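Local coordinates for protein ancestral D-type dye decolorizing peroxidase (Geotrichum candidum, PDB 7ANV) that probably uses its haem to reduce hydrogen peroxide while oxidising dyes and other substrates, as other dye-decolorizing peroxidases do, at residues A[131-135]-A[250-254]; A[22-28]-A[174-180]; A[115-119]-A[436-440]; A[75-80]-A[144-149]. One frame throughout, in Å; residues are numbered along the deposited sequence.

Contact 1: residues A[131-135]-A[250-254]. With HEM (protoporphyrin IX containing Fe), chain B.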
# COMPACT_ATOMS: atom_id res chain seq x y z
N TRP A 131 -5.07 -9.94 -15.18
CA TRP A 131 -5.39 -10.16 -13.74
C TRP A 131 -5.70 -11.63 -13.44
O TRP A 131 -6.02 -12.39 -14.41
CB TRP A 131 -6.58 -9.29 -13.38
CG TRP A 131 -6.24 -7.85 -13.15
CD1 TRP A 131 -5.04 -7.23 -13.36
CD2 TRP A 131 -7.13 -6.86 -12.63
NE1 TRP A 131 -5.15 -5.90 -13.05
CE2 TRP A 131 -6.40 -5.66 -12.57
CE3 TRP A 131 -8.46 -6.87 -12.19
CZ2 TRP A 131 -6.96 -4.49 -12.07
CZ3 TRP A 131 -9.02 -5.71 -11.71
CH2 TRP A 131 -8.28 -4.54 -11.67
N ASP A 132 -5.67 -12.02 -12.16
CA ASP A 132 -6.23 -13.33 -11.74
C ASP A 132 -7.71 -13.31 -12.10
O ASP A 132 -8.36 -12.27 -11.95
CB ASP A 132 -6.01 -13.64 -10.24
CG ASP A 132 -4.55 -13.76 -9.83
OD1 ASP A 132 -3.71 -14.00 -10.72
OD2 ASP A 132 -4.27 -13.66 -8.62
N PRO A 133 -8.27 -14.46 -12.54
CA PRO A 133 -9.69 -14.55 -12.93
C PRO A 133 -10.68 -13.93 -11.94
O PRO A 133 -11.58 -13.26 -12.36
CB PRO A 133 -9.93 -16.06 -13.05
CG PRO A 133 -8.57 -16.61 -13.43
CD PRO A 133 -7.56 -15.73 -12.72
N ALA A 134 -10.48 -14.14 -10.63
CA ALA A 134 -11.43 -13.70 -9.58
C ALA A 134 -11.60 -12.18 -9.61
O ALA A 134 -12.69 -11.71 -9.38
CB ALA A 134 -10.98 -14.20 -8.22
N PHE A 135 -10.54 -11.43 -9.94
CA PHE A 135 -10.55 -9.95 -9.93
C PHE A 135 -11.08 -9.39 -11.26
O PHE A 135 -11.53 -8.21 -11.35
CB PHE A 135 -9.13 -9.46 -9.65
CG PHE A 135 -8.74 -9.59 -8.20
CD1 PHE A 135 -9.50 -8.96 -7.23
CD2 PHE A 135 -7.62 -10.30 -7.81
CE1 PHE A 135 -9.14 -9.03 -5.90
CE2 PHE A 135 -7.27 -10.38 -6.48
CZ PHE A 135 -8.02 -9.73 -5.53
N VAL A 250 -8.04 0.69 -0.88
CA VAL A 250 -7.49 0.20 -2.17
C VAL A 250 -6.78 -1.12 -1.90
O VAL A 250 -5.83 -1.13 -1.11
CB VAL A 250 -6.53 1.21 -2.80
CG1 VAL A 250 -5.87 0.59 -4.02
CG2 VAL A 250 -7.22 2.54 -3.10
N PHE A 251 -7.19 -2.17 -2.61
CA PHE A 251 -6.51 -3.48 -2.58
C PHE A 251 -5.83 -3.74 -3.93
O PHE A 251 -6.50 -3.66 -4.94
CB PHE A 251 -7.49 -4.58 -2.19
CG PHE A 251 -6.81 -5.91 -1.99
CD1 PHE A 251 -6.54 -6.73 -3.08
CD2 PHE A 251 -6.47 -6.36 -0.71
CE1 PHE A 251 -5.88 -7.94 -2.91
CE2 PHE A 251 -5.78 -7.56 -0.54
CZ PHE A 251 -5.50 -8.35 -1.63
N ARG A 252 -4.56 -4.10 -3.91
CA ARG A 252 -3.84 -4.59 -5.09
C ARG A 252 -3.02 -5.83 -4.72
O ARG A 252 -2.22 -5.77 -3.78
CB ARG A 252 -2.86 -3.54 -5.63
CG ARG A 252 -3.48 -2.20 -5.96
CD ARG A 252 -3.94 -2.13 -7.38
NE ARG A 252 -2.83 -1.99 -8.30
CZ ARG A 252 -2.86 -2.22 -9.62
NH1 ARG A 252 -3.93 -2.75 -10.21
NH2 ARG A 252 -1.79 -1.93 -10.35
N LYS A 253 -3.24 -6.90 -5.44
CA LYS A 253 -2.36 -8.08 -5.37
C LYS A 253 -1.18 -7.85 -6.31
O LYS A 253 -1.39 -7.78 -7.54
CB LYS A 253 -3.12 -9.36 -5.71
CG LYS A 253 -2.24 -10.59 -5.60
CD LYS A 253 -2.89 -11.90 -6.03
CE LYS A 253 -1.81 -12.96 -6.09
NZ LYS A 253 -2.31 -14.27 -6.58
N LEU A 254 0.01 -7.65 -5.76
CA LEU A 254 1.21 -7.28 -6.55
C LEU A 254 2.22 -8.44 -6.42
O LEU A 254 2.89 -8.58 -5.38
CB LEU A 254 1.82 -5.98 -6.05
CG LEU A 254 0.85 -4.81 -6.08
CD1 LEU A 254 1.51 -3.55 -5.52
CD2 LEU A 254 0.32 -4.58 -7.50
CHA HEM B . 7.19 3.01 0.99
CHB HEM B . 8.09 -1.26 -1.11
CHC HEM B . 3.99 -0.77 -3.76
CHD HEM B . 3.39 3.67 -1.90
C1A HEM B . 7.77 1.80 0.65
C2A HEM B . 8.95 1.27 1.23
C3A HEM B . 9.22 0.08 0.63
C4A HEM B . 8.18 -0.15 -0.31
CMA HEM B . 10.37 -0.86 0.93
CAA HEM B . 9.83 1.95 2.27
CBA HEM B . 9.32 1.87 3.70
CGA HEM B . 8.71 3.14 4.21
O1A HEM B . 9.11 4.29 3.96
O2A HEM B . 7.77 3.03 4.94
C1B HEM B . 7.03 -1.49 -2.01
C2B HEM B . 6.89 -2.68 -2.79
C3B HEM B . 5.74 -2.58 -3.52
C4B HEM B . 5.16 -1.25 -3.17
CMB HEM B . 7.83 -3.86 -2.81
CAB HEM B . 5.09 -3.53 -4.44
CBB HEM B . 5.28 -4.87 -4.44
C1C HEM B . 3.47 0.51 -3.51
C2C HEM B . 2.36 1.09 -4.14
C3C HEM B . 2.23 2.37 -3.62
C4C HEM B . 3.26 2.54 -2.66
CMC HEM B . 1.50 0.42 -5.20
CAC HEM B . 1.27 3.43 -3.93
CBC HEM B . 0.62 3.50 -5.08
C1D HEM B . 4.37 3.79 -0.92
C2D HEM B . 4.40 4.99 -0.06
C3D HEM B . 5.48 4.80 0.73
C4D HEM B . 6.08 3.50 0.35
CMD HEM B . 3.47 6.20 -0.02
CAD HEM B . 5.97 5.74 1.81
CBD HEM B . 6.85 6.88 1.26
CGD HEM B . 7.20 7.87 2.33
O1D HEM B . 8.41 8.20 2.40
O2D HEM B . 6.33 8.36 3.09
NA HEM B . 7.29 0.90 -0.30
NB HEM B . 5.98 -0.69 -2.26
NC HEM B . 4.04 1.41 -2.64
ND HEM B . 5.40 2.94 -0.68
FE HEM B . 5.73 1.21 -1.47

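Contact 2: residues A[22-28]-A[174-180]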
# COMPACT_ATOMS: atom_id res chain seq x y z
N THR A 22 -5.94 -12.73 6.42
CA THR A 22 -6.68 -13.34 5.32
C THR A 22 -7.67 -12.31 4.81
O THR A 22 -8.30 -11.60 5.61
CB THR A 22 -7.37 -14.64 5.74
OG1 THR A 22 -6.34 -15.61 5.96
CG2 THR A 22 -8.30 -15.13 4.66
N TYR A 23 -7.72 -12.15 3.49
CA TYR A 23 -8.72 -11.32 2.81
C TYR A 23 -9.75 -12.26 2.21
O TYR A 23 -9.39 -13.07 1.35
CB TYR A 23 -8.00 -10.48 1.76
CG TYR A 23 -7.09 -9.46 2.38
CD1 TYR A 23 -5.79 -9.78 2.70
CD2 TYR A 23 -7.53 -8.18 2.62
CE1 TYR A 23 -4.94 -8.87 3.29
CE2 TYR A 23 -6.69 -7.25 3.19
CZ TYR A 23 -5.40 -7.59 3.51
OH TYR A 23 -4.55 -6.69 4.07
N PHE A 24 -11.00 -12.14 2.66
CA PHE A 24 -12.15 -12.96 2.20
C PHE A 24 -13.02 -12.07 1.32
O PHE A 24 -13.77 -11.19 1.84
CB PHE A 24 -12.85 -13.53 3.43
CG PHE A 24 -14.00 -14.42 3.13
CD1 PHE A 24 -15.25 -13.90 2.86
CD2 PHE A 24 -13.85 -15.79 3.22
CE1 PHE A 24 -16.33 -14.76 2.65
CE2 PHE A 24 -14.93 -16.64 3.01
CZ PHE A 24 -16.16 -16.11 2.72
N PHE A 25 -12.90 -12.25 -0.00
CA PHE A 25 -13.63 -11.42 -0.99
C PHE A 25 -14.94 -12.15 -1.26
O PHE A 25 -14.96 -13.37 -1.52
CB PHE A 25 -12.84 -11.24 -2.28
CG PHE A 25 -11.55 -10.51 -2.07
CD1 PHE A 25 -11.53 -9.12 -2.09
CD2 PHE A 25 -10.36 -11.18 -1.88
CE1 PHE A 25 -10.34 -8.44 -1.93
CE2 PHE A 25 -9.18 -10.49 -1.68
CZ PHE A 25 -9.15 -9.12 -1.74
N PHE A 26 -16.05 -11.44 -1.15
CA PHE A 26 -17.37 -12.10 -1.22
C PHE A 26 -18.30 -11.37 -2.16
O PHE A 26 -18.13 -10.19 -2.45
CB PHE A 26 -17.99 -12.23 0.18
CG PHE A 26 -18.31 -10.90 0.82
CD1 PHE A 26 -19.54 -10.29 0.64
CD2 PHE A 26 -17.38 -10.29 1.65
CE1 PHE A 26 -19.83 -9.08 1.25
CE2 PHE A 26 -17.66 -9.07 2.23
CZ PHE A 26 -18.88 -8.47 2.04
N LYS A 27 -19.26 -12.15 -2.65
CA LYS A 27 -20.44 -11.68 -3.38
C LYS A 27 -21.62 -11.86 -2.44
O LYS A 27 -21.72 -12.93 -1.79
CB LYS A 27 -20.58 -12.48 -4.67
CG LYS A 27 -21.77 -12.13 -5.53
CD LYS A 27 -21.85 -13.00 -6.78
CE LYS A 27 -22.90 -12.57 -7.77
NZ LYS A 27 -23.35 -13.73 -8.57
N ILE A 28 -22.48 -10.85 -2.36
CA ILE A 28 -23.76 -10.92 -1.63
C ILE A 28 -24.77 -11.63 -2.53
O ILE A 28 -25.08 -11.09 -3.63
CB ILE A 28 -24.24 -9.53 -1.19
CG1 ILE A 28 -23.22 -8.88 -0.24
CG2 ILE A 28 -25.65 -9.61 -0.62
CD1 ILE A 28 -23.40 -7.40 -0.03
N ILE A 174 -23.88 -14.90 1.52
CA ILE A 174 -22.71 -14.54 0.69
C ILE A 174 -22.10 -15.81 0.11
O ILE A 174 -22.32 -16.89 0.67
CB ILE A 174 -21.67 -13.75 1.51
CG1 ILE A 174 -20.95 -14.64 2.53
CG2 ILE A 174 -22.33 -12.57 2.18
CD1 ILE A 174 -19.95 -13.87 3.38
N HIS A 175 -21.32 -15.62 -0.94
CA HIS A 175 -20.55 -16.64 -1.68
C HIS A 175 -19.10 -16.14 -1.68
O HIS A 175 -18.86 -14.94 -2.01
CB HIS A 175 -21.14 -16.84 -3.09
CG HIS A 175 -20.24 -17.52 -4.08
ND1 HIS A 175 -20.13 -18.90 -4.15
CD2 HIS A 175 -19.41 -17.03 -5.03
CE1 HIS A 175 -19.26 -19.23 -5.09
NE2 HIS A 175 -18.80 -18.10 -5.64
N GLU A 176 -18.16 -17.00 -1.35
CA GLU A 176 -16.71 -16.68 -1.42
C GLU A 176 -16.30 -16.56 -2.89
O GLU A 176 -16.55 -17.51 -3.66
CB GLU A 176 -15.95 -17.80 -0.71
CG GLU A 176 -14.44 -17.63 -0.75
CD GLU A 176 -13.69 -18.84 -0.24
OE1 GLU A 176 -14.31 -19.66 0.51
OE2 GLU A 176 -12.50 -18.94 -0.59
N VAL A 177 -15.69 -15.45 -3.29
CA VAL A 177 -15.13 -15.26 -4.67
C VAL A 177 -13.67 -15.67 -4.64
O VAL A 177 -13.19 -16.34 -5.56
CB VAL A 177 -15.29 -13.81 -5.14
CG1 VAL A 177 -14.70 -13.60 -6.53
CG2 VAL A 177 -16.73 -13.35 -5.09
N LEU A 178 -12.97 -15.29 -3.58
CA LEU A 178 -11.51 -15.48 -3.50
C LEU A 178 -11.12 -15.30 -2.03
O LEU A 178 -11.64 -14.36 -1.37
CB LEU A 178 -10.80 -14.45 -4.40
CG LEU A 178 -9.27 -14.48 -4.36
CD1 LEU A 178 -8.71 -15.75 -4.98
CD2 LEU A 178 -8.69 -13.26 -5.06
N THR A 179 -10.21 -16.14 -1.57
CA THR A 179 -9.52 -15.90 -0.29
C THR A 179 -8.03 -15.80 -0.57
O THR A 179 -7.52 -16.64 -1.35
CB THR A 179 -9.84 -17.01 0.72
OG1 THR A 179 -11.26 -17.05 0.83
CG2 THR A 179 -9.24 -16.75 2.08
N ILE A 180 -7.36 -14.80 0.01
CA ILE A 180 -5.89 -14.66 -0.14
C ILE A 180 -5.36 -14.55 1.28
O ILE A 180 -5.83 -13.68 2.02
CB ILE A 180 -5.47 -13.44 -1.00
CG1 ILE A 180 -6.35 -13.26 -2.24
CG2 ILE A 180 -3.99 -13.59 -1.33
CD1 ILE A 180 -6.02 -12.04 -3.12

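Contact 3: residues A[115-119]-A[436-440]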
# COMPACT_ATOMS: atom_id res chain seq x y z
N LEU A 115 -3.76 2.73 -14.91
CA LEU A 115 -2.78 2.40 -13.86
C LEU A 115 -1.51 1.87 -14.54
O LEU A 115 -0.48 1.84 -13.86
CB LEU A 115 -3.33 1.37 -12.88
CG LEU A 115 -4.45 1.86 -11.98
CD1 LEU A 115 -5.11 0.66 -11.27
CD2 LEU A 115 -3.92 2.87 -10.98
N GLY A 116 -1.64 1.40 -15.79
CA GLY A 116 -0.52 0.85 -16.59
C GLY A 116 -0.39 -0.65 -16.46
O GLY A 116 0.64 -1.22 -16.93
N ASP A 117 -1.40 -1.33 -15.95
CA ASP A 117 -1.31 -2.80 -15.75
C ASP A 117 -1.12 -3.48 -17.10
O ASP A 117 -1.67 -3.05 -18.12
CB ASP A 117 -2.54 -3.40 -15.05
CG ASP A 117 -2.69 -2.99 -13.60
OD1 ASP A 117 -1.87 -2.16 -13.11
OD2 ASP A 117 -3.66 -3.43 -12.98
N PRO A 118 -0.31 -4.55 -17.13
CA PRO A 118 -0.16 -5.32 -18.35
C PRO A 118 -1.53 -5.83 -18.81
O PRO A 118 -2.40 -6.19 -17.99
CB PRO A 118 0.81 -6.47 -17.99
CG PRO A 118 1.41 -6.09 -16.68
CD PRO A 118 0.46 -5.10 -16.01
N GLY A 119 -1.74 -5.82 -20.12
CA GLY A 119 -2.97 -6.35 -20.73
C GLY A 119 -2.61 -7.19 -21.94
O GLY A 119 -1.43 -7.12 -22.39
N GLN A 436 4.80 1.96 -14.21
CA GLN A 436 4.29 1.25 -15.42
C GLN A 436 4.15 2.22 -16.57
O GLN A 436 3.57 3.32 -16.33
CB GLN A 436 2.96 0.58 -15.08
CG GLN A 436 3.11 -0.45 -13.99
CD GLN A 436 1.91 -1.34 -13.80
OE1 GLN A 436 2.04 -2.56 -13.87
NE2 GLN A 436 0.74 -0.74 -13.59
N ALA A 437 4.62 1.81 -17.76
CA ALA A 437 4.62 2.63 -19.00
C ALA A 437 3.28 2.52 -19.71
O ALA A 437 2.47 1.63 -19.37
CB ALA A 437 5.78 2.26 -19.88
N ALA A 438 3.02 3.47 -20.61
CA ALA A 438 1.69 3.76 -21.20
C ALA A 438 1.26 2.62 -22.13
O ALA A 438 0.06 2.27 -22.11
CB ALA A 438 1.72 5.08 -21.94
N ASN A 439 2.17 2.06 -22.94
CA ASN A 439 1.84 0.95 -23.87
C ASN A 439 2.39 -0.37 -23.31
O ASN A 439 3.29 -0.33 -22.47
CB ASN A 439 2.28 1.26 -25.30
CG ASN A 439 1.34 2.24 -25.97
OD1 ASN A 439 0.26 2.52 -25.45
ND2 ASN A 439 1.73 2.78 -27.12
N ASN A 440 1.79 -1.45 -23.81
CA ASN A 440 2.18 -2.83 -23.44
C ASN A 440 3.68 -2.95 -23.67
O ASN A 440 4.33 -3.64 -22.91
CB ASN A 440 1.31 -3.92 -24.08
CG ASN A 440 0.91 -4.94 -23.05
OD1 ASN A 440 0.18 -4.62 -22.11
ND2 ASN A 440 1.44 -6.14 -23.16

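Contact 4: residues A[75-80]-A[144-149]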
# COMPACT_ATOMS: atom_id res chain seq x y z
N LEU A 75 0.50 -14.43 22.04
CA LEU A 75 -0.75 -13.78 22.53
C LEU A 75 -1.85 -13.95 21.48
O LEU A 75 -1.79 -13.30 20.43
CB LEU A 75 -0.49 -12.30 22.81
CG LEU A 75 -1.69 -11.49 23.32
CD1 LEU A 75 -2.30 -12.11 24.58
CD2 LEU A 75 -1.31 -10.04 23.55
N PRO A 76 -2.88 -14.80 21.71
CA PRO A 76 -3.94 -15.03 20.73
C PRO A 76 -4.73 -13.73 20.55
O PRO A 76 -5.29 -13.25 21.52
CB PRO A 76 -4.81 -16.17 21.29
CG PRO A 76 -4.02 -16.72 22.46
CD PRO A 76 -3.09 -15.62 22.92
N LEU A 77 -4.75 -13.19 19.34
CA LEU A 77 -5.35 -11.87 19.08
C LEU A 77 -5.82 -11.83 17.63
O LEU A 77 -4.95 -12.09 16.76
CB LEU A 77 -4.28 -10.82 19.32
CG LEU A 77 -4.75 -9.39 19.09
CD1 LEU A 77 -5.59 -8.94 20.27
CD2 LEU A 77 -3.54 -8.49 18.86
N ALA A 78 -7.10 -11.54 17.39
CA ALA A 78 -7.68 -11.43 16.03
C ALA A 78 -8.20 -10.01 15.83
O ALA A 78 -8.61 -9.38 16.81
CB ALA A 78 -8.77 -12.44 15.81
N GLY A 79 -8.13 -9.50 14.61
CA GLY A 79 -8.79 -8.24 14.30
C GLY A 79 -9.65 -8.43 13.06
O GLY A 79 -9.25 -9.22 12.21
N VAL A 80 -10.80 -7.80 12.99
CA VAL A 80 -11.79 -8.01 11.89
C VAL A 80 -12.24 -6.65 11.39
O VAL A 80 -12.67 -5.84 12.20
CB VAL A 80 -13.03 -8.81 12.33
CG1 VAL A 80 -13.97 -9.05 11.14
CG2 VAL A 80 -12.60 -10.12 12.96
N ILE A 144 -13.81 -9.05 3.69
CA ILE A 144 -13.63 -9.15 5.16
C ILE A 144 -12.16 -9.38 5.36
O ILE A 144 -11.61 -10.32 4.77
CB ILE A 144 -14.51 -10.25 5.78
CG1 ILE A 144 -15.98 -9.97 5.51
CG2 ILE A 144 -14.24 -10.35 7.27
CD1 ILE A 144 -16.92 -11.04 5.94
N LEU A 145 -11.56 -8.57 6.22
CA LEU A 145 -10.13 -8.67 6.61
C LEU A 145 -10.07 -9.35 7.97
O LEU A 145 -10.71 -8.85 8.93
CB LEU A 145 -9.57 -7.25 6.82
CG LEU A 145 -9.38 -6.33 5.65
CD1 LEU A 145 -10.73 -5.76 5.22
CD2 LEU A 145 -8.42 -5.21 6.09
N VAL A 146 -9.31 -10.41 8.09
CA VAL A 146 -9.10 -11.04 9.42
C VAL A 146 -7.59 -11.13 9.66
O VAL A 146 -6.89 -11.86 8.95
CB VAL A 146 -9.79 -12.42 9.50
CG1 VAL A 146 -9.68 -12.97 10.91
CG2 VAL A 146 -11.25 -12.36 9.04
N ALA A 147 -7.11 -10.39 10.65
CA ALA A 147 -5.68 -10.27 11.00
C ALA A 147 -5.46 -10.98 12.34
O ALA A 147 -6.36 -11.01 13.15
CB ALA A 147 -5.33 -8.81 11.09
N GLY A 148 -4.34 -11.66 12.52
CA GLY A 148 -4.11 -12.37 13.78
C GLY A 148 -2.66 -12.69 14.01
O GLY A 148 -1.80 -12.49 13.12
N ASP A 149 -2.41 -13.22 15.19
CA ASP A 149 -1.08 -13.65 15.64
C ASP A 149 -0.65 -14.95 14.95
O ASP A 149 0.54 -15.24 14.95
CB ASP A 149 -1.12 -13.87 17.15
CG ASP A 149 -2.05 -15.01 17.53
OD1 ASP A 149 -3.28 -14.79 17.47
OD2 ASP A 149 -1.53 -16.09 17.89

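Contact 1: residues A[131-135]-A[250-254]
Lys253 NZ and Asp132 OD2 form a salt bridge 2.9 Å long, in which the ammonium meets the syn lone pair of the carboxylate oxygen. The lysine can span the gap because CG lies anti to its backbone N (chi1 -178°) and every later torsion is also extended, carrying the charge straight off strand 247-256 to the start of helix 133-137. NZ has a second anionic partner in Asp389, so two carboxylates share this buried cation and probably favour its protonated form. Asp132 occupies the N-cap position, yet its side chain makes no capping bond. Its backbone O accepts from Phe135 N at 3.1 Å.

The other polar ends are satisfied through a neighbour. Trp131 CZ2 approaches Arg252 NH1 at 4.0 Å, lying at the edge of the guanidinium and in its plane, with the two flat groups inclined by 62°. Asp117 ties the pair together, since one carboxylate oxygen takes the indole NE1 and the other forms a salt bridge with Arg252 NH2. NH1 is taken by Gln108. A bent chain, turned at chi2 and chi3, brings the guanidinium back to Trp131 although CB starts away from it.

The rest of the contact is apolar: Phe135 CZ reaches Phe251 CE1 at 3.8 Å, the side chains crossing at roughly a right angle. Both phenyls also pack edge-to-face with Phe25. Strand 247-256 runs between strands 391-398 and 466-476, with Leu254 CD1 3.7 Å from haem CAB, while helix 108-115 packs on Trp131 and strand 174-183 on Phe135.

Contact 2: residues A[22-28]-A[174-180]
Strands 22-28 and 174-180 run antiparallel, their axes 4.5 Å apart at the closest point and their directions 141° apart, with Tyr23–Ile180, Phe25–Leu178 and Lys27–His175 as hydrogen-bonded pairs. Tyr23 N to Ile180 O, at 2.8 Å, is nearly straight at 173°. Between Phe25 and Phe26 the register slips by one residue: Phe25 O accepts from Val177 N at 2.8 Å and only weakly from Leu178 N at 3.4 Å. Val177 and Leu178 therefore both face Phe25, a classic beta bulge in this edge of the four-stranded antiparallel sheet, part of the ferredoxin-like alpha+beta fold of the DyP family.

On one face Phe25 and Leu178 lie side by side and point the same way, while Phe25 CE2 touches Ile180 CD1 at 3.8 Å. Leu178 O lies in the plane of the Phe25 ring at its edge. Val143 of strand 142-148 also packs on Phe25. On the other face, chi1 of 71° sets Ile174 CG1 between its backbone N and carbonyl carbon, and CD1 beyond it meets Phe24 CE1 at 3.8 Å; Phe24 CZ meets Glu176 CB at the same distance. Thr179 OG1 donates to Glu176 OE2 over 2.7 Å, reaching that oxygen from above the carboxylate plane.

Contact 3: residues A[115-119]-A[436-440]
Leu115, in the last turn before Gly116, offers its carbonyl oxygen to Gln436 NE2 at 2.9 Å. The bond is bent, 144° at the hydrogen, and the donor stands above the carbonyl plane and not on a lone pair. Asn414 ND2 gives this same oxygen another hydrogen bond. Gly116 follows with a positive phi and closes the helix in a Schellman motif. Gln436 CB lies 3.8 Å from Gly116 CA, the chain passing beside the Gly116 carbonyl.

Asp117 takes the second bond from the same amide nitrogen, Gln436 NE2 to OD1 at 3.0 Å. This one is nearly straight at 171° and uses the anti lone pair, with OD1 in the plane of the amide although the carboxylate and amide planes are 66° apart. The extended glutamine chain delivers NE2 between the two acceptors, which fixes the rotation of the amide. Asp117 is also held, more strongly, by Arg252, and by Trp131.

Pro118 sets its CD 3.7 Å from Gln436 OE1, the two side chains crossing at about a right angle. At Gly119 the backbone N donates to Asn440 OD1 at 3.0 Å, in the plane of that side-chain carbonyl, although Asn440 is poorly ordered and the detail is less certain.

The contact joins two loops of irregular backbone, one after helix 108-115 and the other leading to strand 445-446. Helix 405-413 packs on Leu115, and Pro468 of strand 466-476 touches Asp117, Pro118 and Gln436.

Contact 4: residues A[75-80]-A[144-149]
Asp149 OD1 is gripped twice, by Leu77 N at 2.9 Å and by the hydroxyl of Thr153 in helix 151-164. The Leu77 bond is straight, 166° at the hydrogen, but reaches the oxygen from above the carboxylate plane. Chi1 of 65° sets CG between the aspartate's own backbone N and carbonyl carbon, folding the carboxylate toward the 75-80 backbone, where CG comes within 3.4 Å of Leu75 O. Asp149 N returns a bond to Leu77 O at 3.2 Å, so main chain and side chain of one residue hold both polar groups of Leu77 just before strand 78-84 starts.

Farther along, antiparallel pairing takes over. Gly79 and Ala147 form the hydrogen-bonded pair, with Gly79 N to Ala147 O at 2.7 Å and Ala147 N to Gly79 O at 2.9 Å. Ala78 with Gly148, and Val80 with Val146, are the flanking non-hydrogen-bonded pairs, bridged by CA-H...O contacts such as Val80 CA to Leu145 O at 3.3 Å.

Side-chain packing across the pair is light. Val80 CG1 lies 4.1 Å from Ile144 CG2, the two branches side by side and pointing the same way.

Within the four-stranded antiparallel sheet of the DyP barrel family, strand 78-84 is outermost and strand 142-148 separates it from strand 20-28. Helix 151-164 packs over the face bearing Ala78, Val80 and Val146, and helix 48-59 touches Leu77.

In the fold
Contacts 2 and 4 belong to one antiparallel sheet, ordered 78-84, 142-148, 20-28, 174-183, and their centres lie 17 Å apart. Both segments of contact 4 fall between those of contact 2 along the chain, while the segments of contacts 1 and 2 alternate. Contact 1 reaches the second four-stranded sheet, which has the same strand order, and touches contact 2 with centres 12 Å apart: aromatic packing joins the two sheets. The centres of contacts 3 and 1 are 15 Å apart, those of 3 and 4 35 Å. The segments of contact 3 enclose contact 1 in sequence. Contact 1, whose strand 247-256 brings Leu254 to the haem, connects the two sheets and the loops of contact 3.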